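Local coordinates for protein guanine nucleotide exchange factor p115rhogef (Homo sapiens, PDB 1IAP) that probably activates Rho by nucleotide exchange and, through its N-terminal RGS-like domain, is likely to engage heterotrimeric G protein alpha subunits, at residues P15-A20 / A147-V152; T125-E130 / A153-M158; L35-A40 / E100-Q105; F29-L34 / A67-P72. All blocks are in the same frame, centred on the assembly; numbering follows the deposited sequence.

The four contacts belong to one all-helical RGS-like domain and form two pairs. Contacts 1 and 2 share helix 142-162, and their centres lie about 7 Å apart. Contacts 3 and 4 share helix 32-43, and their centres lie about 10 Å apart. Along the chain the segments of contacts 1 and 2 alternate, as do those of contacts 3 and 4. Contact 1 is about 22 Å, centre to centre, from contact 3, on the other side of the chain's centre. Helices 15-28 and 32-43 follow each other and link the two pairs, with L18 touching L38. Contact 1 brings an early helix against a late one, closing the domain's N-terminal part onto its C-terminal helices.

Contact 1 of 4, residues P15-A20 / A147-V152; sequences PAHLMA and ARERHV
P15 begins the contact by setting its ring against the root of the E149 side chain. The ring atom P15 CG lies 3.7 Å from E149 CB. The proline ring and the glutamate chain cross at about a right angle. The same P15 CG is 4.1 Å from R150 N. A16 comes next and faces the other helix. Its methyl meets two features of that helix. A16 CB is 3.7 Å from V152 CG1. A16 CB also lies 3.9 Å from E149 O, a backbone carbonyl oxygen. V152 presents its CG1 branch because CG1 lies anti to its backbone N (chi1 169°). The small alanine lets the backbones draw close, with A16 CA and E149 CA only 5.6 Å apart. The E149 carboxylate has its main partner just before the first segment, in a salt bridge from R14 NE to E149 OE2. The chain of E149 is extended beyond CG and leads away from the P15 ring to R14. The two short helix segments run roughly parallel, 29° apart, and their axes approach to 8.2 Å. Beyond them, L134 of helix 128-135 packs on A16, and L131 of the same helix packs on A20. Helix 171-187 touches L18 and M19, placing helix 15-28 among three C-terminal helices of the RGS-like bundle.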
loop_
_atom_site.group_PDB
_atom_site.type_symbol
_atom_site.label_atom_id
_atom_site.label_comp_id
_atom_site.label_asym_id
_atom_site.label_seq_id
_atom_site.Cartn_x
_atom_site.Cartn_y
_atom_site.Cartn_z
ATOM N N PRO A 15 -3.373 5.743 8.682
ATOM C CA PRO A 15 -4.117 4.490 8.515
ATOM C C PRO A 15 -5.568 4.562 8.054
ATOM O O PRO A 15 -5.962 3.806 7.169
ATOM C CB PRO A 15 -3.951 3.805 9.878
ATOM C CG PRO A 15 -3.804 4.953 10.823
ATOM C CD PRO A 15 -2.915 5.902 10.078
ATOM N N ALA A 16 -6.358 5.462 8.635
ATOM C CA ALA A 16 -7.764 5.595 8.252
ATOM C C ALA A 16 -7.895 6.188 6.851
ATOM O O ALA A 16 -8.653 5.690 6.019
ATOM C CB ALA A 16 -8.508 6.455 9.260
ATOM N N HIS A 17 -7.144 7.254 6.601
ATOM C CA HIS A 17 -7.164 7.915 5.303
ATOM C C HIS A 17 -6.647 6.967 4.231
ATOM O O HIS A 17 -7.235 6.866 3.156
ATOM C CB HIS A 17 -6.365 9.219 5.365
ATOM C CG HIS A 17 -6.913 10.184 6.369
ATOM N ND1 HIS A 17 -7.582 11.335 6.010
ATOM C CD2 HIS A 17 -6.993 10.107 7.720
ATOM C CE1 HIS A 17 -8.061 11.917 7.096
ATOM N NE2 HIS A 17 -7.718 11.191 8.146
ATOM N N LEU A 18 -5.624 6.187 4.578
ATOM C CA LEU A 18 -5.055 5.213 3.657
ATOM C C LEU A 18 -6.064 4.106 3.324
ATOM O O LEU A 18 -6.177 3.703 2.168
ATOM C CB LEU A 18 -3.756 4.626 4.230
ATOM C CG LEU A 18 -2.968 3.712 3.294
ATOM C CD1 LEU A 18 -2.638 4.451 1.993
ATOM C CD2 LEU A 18 -1.693 3.254 3.984
ATOM N N MET A 19 -6.797 3.619 4.327
ATOM C CA MET A 19 -7.813 2.590 4.096
ATOM C C MET A 19 -8.886 3.063 3.105
ATOM O O MET A 19 -9.347 2.285 2.276
ATOM C CB MET A 19 -8.486 2.151 5.404
ATOM C CG MET A 19 -7.707 1.108 6.210
ATOM S SD MET A 19 -7.272 -0.360 5.229
ATOM C CE MET A 19 -8.867 -0.835 4.563
ATOM N N ALA A 20 -9.308 4.322 3.217
ATOM C CA ALA A 20 -10.321 4.868 2.314
ATOM C C ALA A 20 -9.760 4.877 0.894
ATOM O O ALA A 20 -10.428 4.461 -0.054
ATOM C CB ALA A 20 -10.720 6.295 2.749
ATOM N N ALA A 147 -4.002 6.931 18.035
ATOM C CA ALA A 147 -4.752 5.768 18.509
ATOM C C ALA A 147 -6.155 5.757 17.893
ATOM O O ALA A 147 -6.663 4.701 17.518
ATOM C CB ALA A 147 -4.837 5.756 20.032
ATOM N N ARG A 148 -6.773 6.935 17.798
ATOM C CA ARG A 148 -8.103 7.063 17.199
ATOM C C ARG A 148 -8.074 6.668 15.724
ATOM O O ARG A 148 -9.001 6.014 15.235
ATOM C CB ARG A 148 -8.638 8.496 17.333
ATOM C CG ARG A 148 -9.187 8.840 18.708
ATOM C CD ARG A 148 -9.802 10.234 18.718
ATOM N NE ARG A 148 -10.515 10.531 19.962
ATOM C CZ ARG A 148 -9.931 10.879 21.107
ATOM N NH1 ARG A 148 -8.611 10.975 21.184
ATOM N NH2 ARG A 148 -10.672 11.149 22.174
ATOM N N GLU A 149 -7.004 7.057 15.032
ATOM C CA GLU A 149 -6.836 6.741 13.616
ATOM C C GLU A 149 -6.780 5.230 13.421
ATOM O O GLU A 149 -7.464 4.691 12.555
ATOM C CB GLU A 149 -5.544 7.337 13.064
ATOM C CG GLU A 149 -5.461 8.840 13.010
ATOM C CD GLU A 149 -4.206 9.292 12.290
ATOM O OE1 GLU A 149 -3.116 9.187 12.876
ATOM O OE2 GLU A 149 -4.304 9.727 11.126
ATOM N N ARG A 150 -5.974 4.555 14.241
ATOM C CA ARG A 150 -5.836 3.102 14.156
ATOM C C ARG A 150 -7.157 2.388 14.438
ATOM O O ARG A 150 -7.436 1.349 13.855
ATOM C CB ARG A 150 -4.767 2.585 15.130
ATOM C CG ARG A 150 -3.389 3.156 14.908
ATOM C CD ARG A 150 -2.371 2.462 15.799
ATOM N NE ARG A 150 -1.098 3.176 15.814
ATOM C CZ ARG A 150 -0.701 3.971 16.804
ATOM N NH1 ARG A 150 -1.477 4.147 17.866
ATOM N NH2 ARG A 150 0.463 4.604 16.724
ATOM N N HIS A 151 -7.962 2.943 15.339
ATOM C CA HIS A 151 -9.252 2.344 15.678
ATOM C C HIS A 151 -10.173 2.358 14.466
ATOM O O HIS A 151 -10.788 1.343 14.126
ATOM C CB HIS A 151 -9.911 3.102 16.839
ATOM C CG HIS A 151 -11.189 2.485 17.319
ATOM N ND1 HIS A 151 -12.429 2.991 16.994
ATOM C CD2 HIS A 151 -11.419 1.406 18.105
ATOM C CE1 HIS A 151 -13.367 2.251 17.557
ATOM N NE2 HIS A 151 -12.781 1.282 18.237
ATOM N N VAL A 152 -10.262 3.519 13.822
ATOM C CA VAL A 152 -11.098 3.698 12.639
ATOM C C VAL A 152 -10.618 2.804 11.501
ATOM O O VAL A 152 -11.416 2.131 10.845
ATOM C CB VAL A 152 -11.084 5.184 12.188
ATOM C CG1 VAL A 152 -11.720 5.352 10.797
ATOM C CG2 VAL A 152 -11.816 6.034 13.214
#

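Contact 2 of 4, residues T125-E130 / A153-M158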
loop_
_atom_site.group_PDB
_atom_site.type_symbol
_atom_site.label_atom_id
_atom_site.label_comp_id
_atom_site.label_asym_id
_atom_site.label_seq_id
_atom_site.Cartn_x
_atom_site.Cartn_y
_atom_site.Cartn_z
ATOM N N THR A 125 -16.240 9.125 -2.702
ATOM C CA THR A 125 -15.229 8.272 -2.085
ATOM C C THR A 125 -15.778 7.692 -0.788
ATOM O O THR A 125 -16.554 8.344 -0.080
ATOM C CB THR A 125 -13.901 9.013 -1.815
ATOM O OG1 THR A 125 -14.148 10.194 -1.043
ATOM C CG2 THR A 125 -13.227 9.381 -3.135
ATOM N N PRO A 126 -15.399 6.447 -0.475
ATOM C CA PRO A 126 -15.853 5.756 0.734
ATOM C C PRO A 126 -15.316 6.284 2.051
ATOM O O PRO A 126 -14.248 6.899 2.112
ATOM C CB PRO A 126 -15.384 4.320 0.491
ATOM C CG PRO A 126 -14.110 4.516 -0.292
ATOM C CD PRO A 126 -14.535 5.566 -1.287
ATOM N N TRP A 127 -16.090 6.045 3.105
ATOM C CA TRP A 127 -15.717 6.417 4.463
ATOM C C TRP A 127 -15.476 7.895 4.758
ATOM O O TRP A 127 -14.739 8.222 5.684
ATOM C CB TRP A 127 -14.487 5.603 4.876
ATOM C CG TRP A 127 -14.699 4.131 4.722
ATOM C CD1 TRP A 127 -14.048 3.292 3.863
ATOM C CD2 TRP A 127 -15.629 3.322 5.447
ATOM N NE1 TRP A 127 -14.517 2.009 4.009
ATOM C CE2 TRP A 127 -15.487 1.998 4.975
ATOM C CE3 TRP A 127 -16.571 3.586 6.452
ATOM C CZ2 TRP A 127 -16.247 0.939 5.478
ATOM C CZ3 TRP A 127 -17.327 2.531 6.953
ATOM C CH2 TRP A 127 -17.161 1.224 6.463
ATOM N N GLU A 128 -16.101 8.783 3.990
ATOM C CA GLU A 128 -15.929 10.213 4.209
ATOM C C GLU A 128 -16.465 10.640 5.576
ATOM O O GLU A 128 -15.916 11.539 6.205
ATOM C CB GLU A 128 -16.585 11.013 3.075
ATOM C CG GLU A 128 -16.252 12.511 3.067
ATOM C CD GLU A 128 -14.751 12.813 3.081
ATOM O OE1 GLU A 128 -13.965 12.077 2.450
ATOM O OE2 GLU A 128 -14.353 13.800 3.735
ATOM N N GLN A 129 -17.520 9.981 6.044
ATOM C CA GLN A 129 -18.085 10.295 7.350
ATOM C C GLN A 129 -17.049 10.044 8.453
ATOM O O GLN A 129 -16.900 10.856 9.366
ATOM C CB GLN A 129 -19.338 9.452 7.628
ATOM C CG GLN A 129 -19.849 9.605 9.054
ATOM C CD GLN A 129 -20.890 8.575 9.443
ATOM O OE1 GLN A 129 -21.895 8.912 10.060
ATOM N NE2 GLN A 129 -20.645 7.310 9.104
ATOM N N GLU A 130 -16.329 8.931 8.356
ATOM C CA GLU A 130 -15.314 8.582 9.352
ATOM C C GLU A 130 -14.158 9.576 9.331
ATOM O O GLU A 130 -13.683 10.020 10.382
ATOM C CB GLU A 130 -14.801 7.152 9.129
ATOM C CG GLU A 130 -15.756 6.048 9.610
ATOM C CD GLU A 130 -17.105 6.048 8.902
ATOM O OE1 GLU A 130 -17.190 6.494 7.736
ATOM O OE2 GLU A 130 -18.092 5.595 9.516
ATOM N N ALA A 153 -9.311 2.806 11.263
ATOM C CA ALA A 153 -8.724 1.992 10.206
ATOM C C ALA A 153 -9.049 0.515 10.395
ATOM O O ALA A 153 -9.316 -0.191 9.432
ATOM C CB ALA A 153 -7.214 2.198 10.153
ATOM N N GLU A 154 -9.034 0.050 11.641
ATOM C CA GLU A 154 -9.346 -1.347 11.928
ATOM C C GLU A 154 -10.754 -1.700 11.454
ATOM O O GLU A 154 -10.969 -2.729 10.805
ATOM C CB GLU A 154 -9.194 -1.635 13.422
ATOM C CG GLU A 154 -7.743 -1.666 13.872
ATOM C CD GLU A 154 -7.559 -1.709 15.379
ATOM O OE1 GLU A 154 -8.561 -1.838 16.120
ATOM O OE2 GLU A 154 -6.392 -1.614 15.820
ATOM N N ARG A 155 -11.705 -0.819 11.736
ATOM C CA ARG A 155 -13.074 -1.050 11.316
ATOM C C ARG A 155 -13.178 -1.044 9.793
ATOM O O ARG A 155 -13.917 -1.847 9.217
ATOM C CB ARG A 155 -14.015 0.004 11.913
ATOM C CG ARG A 155 -15.453 -0.169 11.451
ATOM C CD ARG A 155 -16.416 0.721 12.209
ATOM N NE ARG A 155 -17.738 0.722 11.588
ATOM C CZ ARG A 155 -18.220 1.721 10.855
ATOM N NH1 ARG A 155 -17.487 2.807 10.649
ATOM N NH2 ARG A 155 -19.435 1.633 10.328
ATOM N N LEU A 156 -12.445 -0.139 9.145
ATOM C CA LEU A 156 -12.484 -0.056 7.688
ATOM C C LEU A 156 -11.850 -1.300 7.078
ATOM O O LEU A 156 -12.333 -1.805 6.076
ATOM C CB LEU A 156 -11.780 1.201 7.177
ATOM C CG LEU A 156 -12.150 2.563 7.779
ATOM C CD1 LEU A 156 -11.755 3.665 6.811
ATOM C CD2 LEU A 156 -13.626 2.643 8.100
ATOM N N LEU A 157 -10.788 -1.807 7.706
ATOM C CA LEU A 157 -10.120 -3.015 7.213
ATOM C C LEU A 157 -11.054 -4.220 7.331
ATOM O O LEU A 157 -11.145 -5.046 6.419
ATOM C CB LEU A 157 -8.829 -3.277 8.001
ATOM C CG LEU A 157 -7.981 -4.484 7.552
ATOM C CD1 LEU A 157 -7.726 -4.421 6.056
ATOM C CD2 LEU A 157 -6.663 -4.499 8.315
ATOM N N MET A 158 -11.747 -4.314 8.460
ATOM C CA MET A 158 -12.675 -5.412 8.690
ATOM C C MET A 158 -13.756 -5.385 7.617
ATOM O O MET A 158 -14.118 -6.421 7.055
ATOM C CB MET A 158 -13.302 -5.294 10.081
ATOM C CG MET A 158 -14.334 -6.370 10.394
ATOM S SD MET A 158 -15.024 -6.200 12.050
ATOM C CE MET A 158 -13.782 -7.082 13.013
HETATM O O HOH W 1 -12.786 -0.457 3.921
#
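L156 lies over one face of the W127 indole with both methyls. L156 CD2 stands above the six-membered ring in a CH-pi contact, 3.5 Å from its centroid and 18° off the ring normal. The other methyl covers the pyrrole part, with L156 CD1 3.6 Å from W127 CG. The two side chains slide past each other in opposite directions. W127 points its ring at helix 142-162 with CG anti to the carbonyl carbon (chi1 -55°). R155 approaches the far rim of the indole obliquely, with its NH1 3.7 Å from W127 CZ3. The guanidinium and indole planes are 77° apart, so they do not stack. R155 NH1 instead donates a hydrogen bond to E130 OE2 at 3.1 Å, as part of a salt bridge. E130 OE2 lies close to the guanidinium plane, but NH1 meets the carboxylate from above its plane. The E130 chain, bent at chi2, crosses the arginine at about a right angle.

W127 is the N-cap residue of helix 128-135. The contact thus joins the N-terminal end of that helix to helix 142-162 within the RGS-like bundle. With an alanine at W127, the L156 methyls would probably lose their aromatic cover and the nearby water its NE1 partner, leaving a gap beside helix 142-162. That water bridges the pair: it donates to L156 O at 2.6 Å and accepts a weak bond from W127 NE1. H159 meets the indole edge-to-face, while M19 of helix 15-28 packs on L156.

Contact 3 of 4, residues L35-A40 / E100-Q105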
loop_
_atom_site.group_PDB
_atom_site.type_symbol
_atom_site.label_atom_id
_atom_site.label_comp_id
_atom_site.label_asym_id
_atom_site.label_seq_id
_atom_site.Cartn_x
_atom_site.Cartn_y
_atom_site.Cartn_z
ATOM N N LEU A 35 0.018 -0.746 -3.676
ATOM C CA LEU A 35 0.408 -1.733 -2.674
ATOM C C LEU A 35 1.916 -1.965 -2.689
ATOM O O LEU A 35 2.534 -2.151 -1.643
ATOM C CB LEU A 35 -0.333 -3.050 -2.906
ATOM C CG LEU A 35 -1.850 -2.997 -2.701
ATOM C CD1 LEU A 35 -2.471 -4.311 -3.126
ATOM C CD2 LEU A 35 -2.177 -2.669 -1.247
ATOM N N CYS A 36 2.492 -1.930 -3.883
ATOM C CA CYS A 36 3.924 -2.119 -4.070
ATOM C C CYS A 36 4.704 -0.997 -3.378
ATOM O O CYS A 36 5.658 -1.250 -2.641
ATOM C CB CYS A 36 4.243 -2.161 -5.567
ATOM S SG CYS A 36 5.994 -2.256 -5.966
ATOM N N CYS A 37 4.264 0.241 -3.587
ATOM C CA CYS A 37 4.908 1.401 -2.982
ATOM C C CYS A 37 4.848 1.350 -1.456
ATOM O O CYS A 37 5.814 1.703 -0.781
ATOM C CB CYS A 37 4.258 2.697 -3.476
ATOM S SG CYS A 37 4.665 3.146 -5.182
ATOM N N LEU A 38 3.713 0.910 -0.918
ATOM C CA LEU A 38 3.549 0.821 0.532
ATOM C C LEU A 38 4.482 -0.242 1.120
ATOM O O LEU A 38 5.127 -0.011 2.140
ATOM C CB LEU A 38 2.088 0.510 0.892
ATOM C CG LEU A 38 1.019 1.511 0.439
ATOM C CD1 LEU A 38 -0.382 1.027 0.852
ATOM C CD2 LEU A 38 1.301 2.883 1.034
ATOM N N HIS A 39 4.573 -1.395 0.459
ATOM C CA HIS A 39 5.436 -2.468 0.945
ATOM C C HIS A 39 6.914 -2.112 0.822
ATOM O O HIS A 39 7.738 -2.558 1.624
ATOM C CB HIS A 39 5.141 -3.774 0.214
ATOM C CG HIS A 39 3.877 -4.442 0.660
ATOM N ND1 HIS A 39 3.680 -5.799 0.559
ATOM C CD2 HIS A 39 2.748 -3.936 1.213
ATOM C CE1 HIS A 39 2.481 -6.105 1.027
ATOM N NE2 HIS A 39 1.897 -4.990 1.429
ATOM N N ALA A 40 7.238 -1.296 -0.177
ATOM C CA ALA A 40 8.613 -0.860 -0.409
ATOM C C ALA A 40 9.048 0.074 0.711
ATOM O O ALA A 40 10.198 0.044 1.147
ATOM C CB ALA A 40 8.718 -0.155 -1.747
ATOM N N GLU A 100 14.057 1.853 -7.890
ATOM C CA GLU A 100 13.758 1.898 -9.322
ATOM C C GLU A 100 12.345 1.400 -9.596
ATOM O O GLU A 100 11.656 1.914 -10.479
ATOM C CB GLU A 100 14.759 1.063 -10.123
ATOM C CG GLU A 100 16.135 1.693 -10.265
ATOM C CD GLU A 100 17.033 0.920 -11.222
ATOM O OE1 GLU A 100 16.761 0.942 -12.444
ATOM O OE2 GLU A 100 18.004 0.289 -10.754
ATOM N N VAL A 101 11.928 0.380 -8.855
ATOM C CA VAL A 101 10.586 -0.167 -9.009
ATOM C C VAL A 101 9.562 0.861 -8.524
ATOM O O VAL A 101 8.555 1.099 -9.186
ATOM C CB VAL A 101 10.409 -1.478 -8.215
ATOM C CG1 VAL A 101 8.924 -1.818 -8.083
ATOM C CG2 VAL A 101 11.145 -2.624 -8.915
ATOM N N VAL A 102 9.841 1.477 -7.378
ATOM C CA VAL A 102 8.953 2.481 -6.794
ATOM C C VAL A 102 8.850 3.703 -7.700
ATOM O O VAL A 102 7.766 4.247 -7.895
ATOM C CB VAL A 102 9.435 2.925 -5.393
ATOM C CG1 VAL A 102 8.614 4.117 -4.887
ATOM C CG2 VAL A 102 9.317 1.775 -4.413
ATOM N N GLN A 103 9.973 4.103 -8.290
ATOM C CA GLN A 103 9.996 5.262 -9.176
ATOM C C GLN A 103 9.067 5.047 -10.371
ATOM O O GLN A 103 8.318 5.951 -10.750
ATOM C CB GLN A 103 11.431 5.538 -9.645
ATOM C CG GLN A 103 11.673 6.954 -10.146
ATOM C CD GLN A 103 11.157 7.187 -11.555
ATOM O OE1 GLN A 103 10.467 8.172 -11.821
ATOM N NE2 GLN A 103 11.499 6.283 -12.468
ATOM N N SER A 104 9.082 3.836 -10.923
ATOM C CA SER A 104 8.247 3.489 -12.071
ATOM C C SER A 104 6.747 3.366 -11.778
ATOM O O SER A 104 5.952 3.151 -12.698
ATOM C CB SER A 104 8.753 2.198 -12.722
ATOM O OG SER A 104 8.771 1.127 -11.792
ATOM N N GLN A 105 6.361 3.471 -10.508
ATOM C CA GLN A 105 4.950 3.376 -10.128
ATOM C C GLN A 105 4.368 4.756 -9.811
ATOM O O GLN A 105 3.151 4.913 -9.718
ATOM C CB GLN A 105 4.767 2.478 -8.893
ATOM C CG GLN A 105 5.455 1.126 -8.946
ATOM C CD GLN A 105 4.997 0.264 -10.101
ATOM O OE1 GLN A 105 3.798 0.059 -10.306
ATOM N NE2 GLN A 105 5.953 -0.261 -10.860
#
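V102 is the main bump on helix 91-103, and its two methyls straddle the side of helix 32-43 between C37 and A40. V102 CG2 presses on the small A40 methyl, 3.3 Å from A40 CB, which is tighter than usual for two carbons. The other branch turns to the sulfur of C37, with V102 CG1 4.1 Å from C37 SG. The same sulfur is bordered by Q105, whose CB is 3.8 Å from C37 SG. C37 SG thus fits a shallow notch between V102 and Q105, three residues apart in the chain. C36 is a second bump. Its thiol points at the other segment with SG anti to the backbone N (chi1 175°), and C36 SG meets V101 CG1 at 3.6 Å. The small C36, C37 and A40 keep this face of helix 32-43 low, and the backbones approach to 5.7 Å between C37 CA and V102 CA.

The contact is plain helix packing inside the RGS-like domain, between helix 32-43 and the C-terminal part of helix 91-103. F58 and F62 of helix 48-63 also touch C36, and L63 touches V101. S104 folds its hydroxyl back and donates to V101 O, with S104 OG to V101 O 2.6 Å. Q105 is bent at chi2, and its NE2 makes a weak bond to that same V101 O and another weak one to P72 O.

Contact 4 of 4, residues F29-L34 / A67-P72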
loop_
_atom_site.group_PDB
_atom_site.type_symbol
_atom_site.label_atom_id
_atom_site.label_comp_id
_atom_site.label_asym_id
_atom_site.label_seq_id
_atom_site.Cartn_x
_atom_site.Cartn_y
_atom_site.Cartn_z
ATOM N N PHE A 29 -9.244 0.731 -9.736
ATOM C CA PHE A 29 -8.010 0.569 -10.509
ATOM C C PHE A 29 -7.302 -0.726 -10.133
ATOM O O PHE A 29 -7.831 -1.543 -9.373
ATOM C CB PHE A 29 -7.025 1.716 -10.202
ATOM C CG PHE A 29 -7.594 3.094 -10.385
ATOM C CD1 PHE A 29 -8.152 3.777 -9.307
ATOM C CD2 PHE A 29 -7.532 3.728 -11.622
ATOM C CE1 PHE A 29 -8.643 5.074 -9.459
ATOM C CE2 PHE A 29 -8.019 5.025 -11.785
ATOM C CZ PHE A 29 -8.574 5.699 -10.703
ATOM N N GLU A 30 -6.109 -0.913 -10.699
ATOM C CA GLU A 30 -5.281 -2.070 -10.387
ATOM C C GLU A 30 -4.551 -1.666 -9.110
ATOM O O GLU A 30 -3.846 -0.660 -9.080
ATOM C CB GLU A 30 -4.283 -2.363 -11.511
ATOM C CG GLU A 30 -4.860 -3.169 -12.664
ATOM C CD GLU A 30 -5.299 -4.565 -12.245
ATOM O OE1 GLU A 30 -6.500 -4.758 -11.950
ATOM O OE2 GLU A 30 -4.443 -5.474 -12.219
ATOM N N PRO A 31 -4.759 -2.423 -8.022
ATOM C CA PRO A 31 -4.158 -2.189 -6.708
ATOM C C PRO A 31 -2.651 -2.412 -6.599
ATOM O O PRO A 31 -2.014 -1.888 -5.684
ATOM C CB PRO A 31 -4.923 -3.168 -5.819
ATOM C CG PRO A 31 -5.140 -4.322 -6.733
ATOM C CD PRO A 31 -5.581 -3.646 -8.008
ATOM N N GLY A 32 -2.090 -3.183 -7.527
ATOM C CA GLY A 32 -0.665 -3.490 -7.510
ATOM C C GLY A 32 0.303 -2.351 -7.240
ATOM O O GLY A 32 1.056 -2.400 -6.264
ATOM N N PRO A 33 0.307 -1.304 -8.082
ATOM C CA PRO A 33 1.193 -0.144 -7.944
ATOM C C PRO A 33 1.219 0.518 -6.567
ATOM O O PRO A 33 2.293 0.755 -6.014
ATOM C CB PRO A 33 0.673 0.804 -9.022
ATOM C CG PRO A 33 0.228 -0.143 -10.090
ATOM C CD PRO A 33 -0.527 -1.175 -9.289
ATOM N N LEU A 34 0.048 0.823 -6.019
ATOM C CA LEU A 34 -0.026 1.460 -4.709
ATOM C C LEU A 34 0.451 0.511 -3.614
ATOM O O LEU A 34 1.215 0.911 -2.753
ATOM C CB LEU A 34 -1.456 1.931 -4.404
ATOM C CG LEU A 34 -1.726 2.594 -3.040
ATOM C CD1 LEU A 34 -0.833 3.823 -2.827
ATOM C CD2 LEU A 34 -3.191 2.991 -2.949
ATOM N N ALA A 67 3.126 -13.301 -10.610
ATOM C CA ALA A 67 2.549 -12.542 -9.497
ATOM C C ALA A 67 1.189 -11.944 -9.826
ATOM O O ALA A 67 1.033 -11.231 -10.815
ATOM C CB ALA A 67 3.503 -11.456 -9.043
ATOM N N VAL A 68 0.209 -12.233 -8.976
ATOM C CA VAL A 68 -1.151 -11.740 -9.166
ATOM C C VAL A 68 -1.198 -10.218 -9.136
ATOM O O VAL A 68 -2.011 -9.601 -9.823
ATOM C CB VAL A 68 -2.101 -12.262 -8.070
ATOM C CG1 VAL A 68 -3.530 -12.262 -8.583
ATOM C CG2 VAL A 68 -1.676 -13.646 -7.610
ATOM N N LEU A 69 -0.313 -9.622 -8.344
ATOM C CA LEU A 69 -0.255 -8.173 -8.204
ATOM C C LEU A 69 0.954 -7.591 -8.928
ATOM O O LEU A 69 1.456 -6.534 -8.553
ATOM C CB LEU A 69 -0.201 -7.788 -6.720
ATOM C CG LEU A 69 -1.338 -8.218 -5.790
ATOM C CD1 LEU A 69 -1.011 -7.757 -4.383
ATOM C CD2 LEU A 69 -2.672 -7.639 -6.243
ATOM N N ARG A 70 1.387 -8.263 -9.992
ATOM C CA ARG A 70 2.546 -7.812 -10.749
ATOM C C ARG A 70 2.395 -6.383 -11.238
ATOM O O ARG A 70 1.367 -6.014 -11.813
ATOM C CB ARG A 70 2.819 -8.730 -11.943
ATOM C CG ARG A 70 4.170 -8.470 -12.605
ATOM C CD ARG A 70 4.480 -9.511 -13.674
ATOM N NE ARG A 70 5.917 -9.617 -13.911
ATOM C CZ ARG A 70 6.538 -9.182 -15.002
ATOM N NH1 ARG A 70 5.853 -8.603 -15.981
ATOM N NH2 ARG A 70 7.855 -9.306 -15.103
ATOM N N VAL A 71 3.407 -5.573 -10.946
ATOM C CA VAL A 71 3.434 -4.180 -11.365
ATOM C C VAL A 71 4.377 -4.089 -12.565
ATOM O O VAL A 71 5.206 -4.976 -12.771
ATOM C CB VAL A 71 3.966 -3.253 -10.236
ATOM C CG1 VAL A 71 3.088 -3.361 -8.994
ATOM C CG2 VAL A 71 5.412 -3.593 -9.893
ATOM N N PRO A 72 4.213 -3.059 -13.413
ATOM C CA PRO A 72 5.103 -2.920 -14.574
ATOM C C PRO A 72 6.534 -2.673 -14.078
ATOM O O PRO A 72 6.832 -1.647 -13.461
ATOM C CB PRO A 72 4.514 -1.717 -15.321
ATOM C CG PRO A 72 3.790 -0.942 -14.248
ATOM C CD PRO A 72 3.152 -2.037 -13.434
HETATM O O HOH W 2 -3.702 -7.510 -10.337
#
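V71 packs a methyl against the backbone of G32, near the N-terminal end of helix 32-43 in the RGS-like domain. The partner segment 67-72 is a loop between helices 48-63 and 75-81, with a type I beta turn from A67 to R70. V71 holds CG1 anti to its carbonyl carbon (chi1 -59°), which aims this branch at the peptide between G32 and P33. V71 CG1 lies 3.4 Å from G32 C and 3.6 Å from P33 N. G32 has no side chain, and a beta carbon there would come tight against L69 O and V71 CG1. The loop can therefore lie close, with G32 CA 4.8 Å from L69 CA. L69 sets CG anti to its carbonyl carbon and crosses the P31 ring at about a right angle, its CD2 branch 4.2 Å from P31 CG. V177 of helix 171-187 touches both P31 and L69, and Q105 packs on P33 and V71. Beside the exposed E30, a water donates to both segments, 2.9 Å from E30 OE2 and 2.7 Å from V68 O.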